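PDB 3DY0: N-terminus Plasma serine protease inhibitor from Homo sapiens, which inhibits serine proteases of blood plasma and other body fluids in a heparin-dependent manner, inactivating them through an irreversible complex formed at its reactive centre loop. Local coordinates for residues E70-F75 with K114-A119. Numbering follows the deposited sequence.
Sequences ELHRGF and KTLYLA
The rings of His72 and Tyr117 meet edge against edge, neither ring covering the other, with planes nearly perpendicular at 87° and centroids 5.8 Å apart. In the serpin fold this joins helix 65-81 to helix 107-117 near where Leu118, with positive phi, leads the chain toward strand 120-123. Tyr117 OH sits in the plane of the imidazole, at its ND1 edge, and His72 ND1 in turn lies near the plane of the phenol. The third ring, Phe75, receives the same hydroxyl obliquely, with Phe75 CD2 3.6 Å from Tyr117 OH, at the edge of the tyrosine ring. Helix 33-45 covers the contact, with Leu45 against His72, Met38 against Phe75, and Ala41 and Met42 against Tyr117. Tyr117 thus brings a buried hydroxyl into mostly apolar surroundings, and the imidazole gives it a hydrogen-bonding partner. With CG beside the backbone N (chi1 -67°), the phenol slants across to helix 65-81, passing Phe75 CB, which is 3.6 Å from Tyr117 CE2. Leu116 reaches the same helix by one methyl, Leu116 CD1 lying 3.9 Å from His72 CB. On the exposed side of helix 65-81, Arg73 grips Glu70 side-on through NE and NH1. The one hydrogen bond across the two segments, between His72 ND1 and Tyr117 OH, is short at 2.7 Å and nearly straight at 167°.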
loop_
_atom_site.group_PDB
_atom_site.type_symbol
_atom_site.label_atom_id
_atom_site.label_comp_id
_atom_site.label_asym_id
_atom_site.label_seq_id
_atom_site.Cartn_x
_atom_site.Cartn_y
_atom_site.Cartn_z
ATOM N N GLU A 70 -5.024 -20.873 1.976
ATOM C CA GLU A 70 -3.643 -20.412 1.948
ATOM C C GLU A 70 -3.567 -18.895 2.032
ATOM O O GLU A 70 -2.621 -18.346 2.594
ATOM C CB GLU A 70 -2.951 -20.900 0.672
ATOM C CG GLU A 70 -1.512 -20.421 0.492
ATOM C CD GLU A 70 -0.629 -20.716 1.693
ATOM O OE1 GLU A 70 -0.765 -21.809 2.283
ATOM O OE2 GLU A 70 0.212 -19.858 2.039
ATOM N N LEU A 71 -4.560 -18.220 1.463
ATOM C CA LEU A 71 -4.585 -16.761 1.499
ATOM C C LEU A 71 -4.571 -16.296 2.953
ATOM O O LEU A 71 -3.725 -15.494 3.354
ATOM C CB LEU A 71 -5.845 -16.227 0.807
ATOM C CG LEU A 71 -6.113 -14.720 0.941
ATOM C CD1 LEU A 71 -5.039 -13.935 0.211
ATOM C CD2 LEU A 71 -7.490 -14.386 0.376
ATOM N N HIS A 72 -5.509 -16.810 3.739
ATOM C CA HIS A 72 -5.606 -16.428 5.141
ATOM C C HIS A 72 -4.448 -16.954 5.971
ATOM O O HIS A 72 -3.948 -16.249 6.841
ATOM C CB HIS A 72 -6.936 -16.900 5.730
ATOM C CG HIS A 72 -8.133 -16.349 5.022
ATOM N ND1 HIS A 72 -8.360 -14.995 4.883
ATOM C CD2 HIS A 72 -9.163 -16.968 4.397
ATOM C CE1 HIS A 72 -9.476 -14.805 4.204
ATOM N NE2 HIS A 72 -9.985 -15.986 3.896
ATOM N N ARG A 73 -4.020 -18.186 5.703
ATOM C CA ARG A 73 -2.904 -18.767 6.446
ATOM C C ARG A 73 -1.652 -17.922 6.228
ATOM O O ARG A 73 -0.893 -17.667 7.165
ATOM C CB ARG A 73 -2.636 -20.201 5.980
ATOM C CG ARG A 73 -1.625 -20.951 6.842
ATOM C CD ARG A 73 -0.854 -21.973 6.023
ATOM N NE ARG A 73 0.019 -21.328 5.043
ATOM C CZ ARG A 73 1.068 -20.573 5.355
ATOM N NH1 ARG A 73 1.801 -20.022 4.397
ATOM N NH2 ARG A 73 1.391 -20.378 6.627
ATOM N N GLY A 74 -1.442 -17.491 4.987
ATOM C CA GLY A 74 -0.285 -16.673 4.666
ATOM C C GLY A 74 -0.289 -15.350 5.411
ATOM O O GLY A 74 0.743 -14.918 5.924
ATOM N N PHE A 75 -1.450 -14.701 5.471
ATOM C CA PHE A 75 -1.558 -13.430 6.171
ATOM C C PHE A 75 -1.437 -13.615 7.678
ATOM O O PHE A 75 -0.873 -12.770 8.361
ATOM C CB PHE A 75 -2.881 -12.729 5.831
ATOM C CG PHE A 75 -2.823 -11.898 4.575
ATOM C CD1 PHE A 75 -1.742 -11.059 4.331
ATOM C CD2 PHE A 75 -3.861 -11.936 3.652
ATOM C CE1 PHE A 75 -1.692 -10.263 3.184
ATOM C CE2 PHE A 75 -3.822 -11.141 2.498
ATOM C CZ PHE A 75 -2.739 -10.306 2.267
ATOM N N LYS A 114 -10.239 -12.335 14.808
ATOM C CA LYS A 114 -9.332 -12.364 15.949
ATOM C C LYS A 114 -8.230 -13.407 15.790
ATOM O O LYS A 114 -7.068 -13.140 16.091
ATOM C CB LYS A 114 -10.119 -12.620 17.241
ATOM C CG LYS A 114 -11.000 -11.443 17.654
ATOM C CD LYS A 114 -11.819 -11.734 18.912
ATOM C CE LYS A 114 -12.714 -10.550 19.267
ATOM N NZ LYS A 114 -13.597 -10.838 20.437
ATOM N N THR A 115 -8.595 -14.588 15.297
ATOM C CA THR A 115 -7.641 -15.681 15.126
ATOM C C THR A 115 -6.704 -15.552 13.929
ATOM O O THR A 115 -5.492 -15.732 14.056
ATOM C CB THR A 115 -8.377 -17.029 15.008
ATOM O OG1 THR A 115 -9.152 -17.252 16.190
ATOM C CG2 THR A 115 -7.381 -18.173 14.841
ATOM N N LEU A 116 -7.269 -15.250 12.766
ATOM C CA LEU A 116 -6.484 -15.127 11.547
ATOM C C LEU A 116 -5.816 -13.773 11.365
ATOM O O LEU A 116 -4.681 -13.696 10.898
ATOM C CB LEU A 116 -7.368 -15.408 10.330
ATOM C CG LEU A 116 -7.938 -16.822 10.200
ATOM C CD1 LEU A 116 -8.957 -16.855 9.073
ATOM C CD2 LEU A 116 -6.812 -17.812 9.940
ATOM N N TYR A 117 -6.509 -12.701 11.734
ATOM C CA TYR A 117 -5.948 -11.375 11.536
ATOM C C TYR A 117 -5.588 -10.582 12.787
ATOM O O TYR A 117 -5.259 -9.396 12.702
ATOM C CB TYR A 117 -6.882 -10.576 10.618
ATOM C CG TYR A 117 -6.918 -11.158 9.218
ATOM C CD1 TYR A 117 -7.803 -12.185 8.883
ATOM C CD2 TYR A 117 -5.997 -10.745 8.260
ATOM C CE1 TYR A 117 -7.764 -12.789 7.626
ATOM C CE2 TYR A 117 -5.944 -11.340 7.006
ATOM C CZ TYR A 117 -6.825 -12.362 6.695
ATOM O OH TYR A 117 -6.736 -12.975 5.465
ATOM N N LEU A 118 -5.623 -11.253 13.938
ATOM C CA LEU A 118 -5.285 -10.642 15.223
ATOM C C LEU A 118 -5.980 -9.301 15.383
ATOM O O LEU A 118 -5.410 -8.356 15.931
ATOM C CB LEU A 118 -3.768 -10.442 15.324
ATOM C CG LEU A 118 -2.913 -11.662 14.976
ATOM C CD1 LEU A 118 -1.435 -11.321 15.135
ATOM C CD2 LEU A 118 -3.301 -12.826 15.870
ATOM N N ALA A 119 -7.219 -9.228 14.912
ATOM C CA ALA A 119 -7.973 -7.986 14.960
ATOM C C ALA A 119 -8.414 -7.545 16.343
ATOM O O ALA A 119 -8.830 -8.355 17.168
ATOM C CB ALA A 119 -9.181 -8.082 14.043
#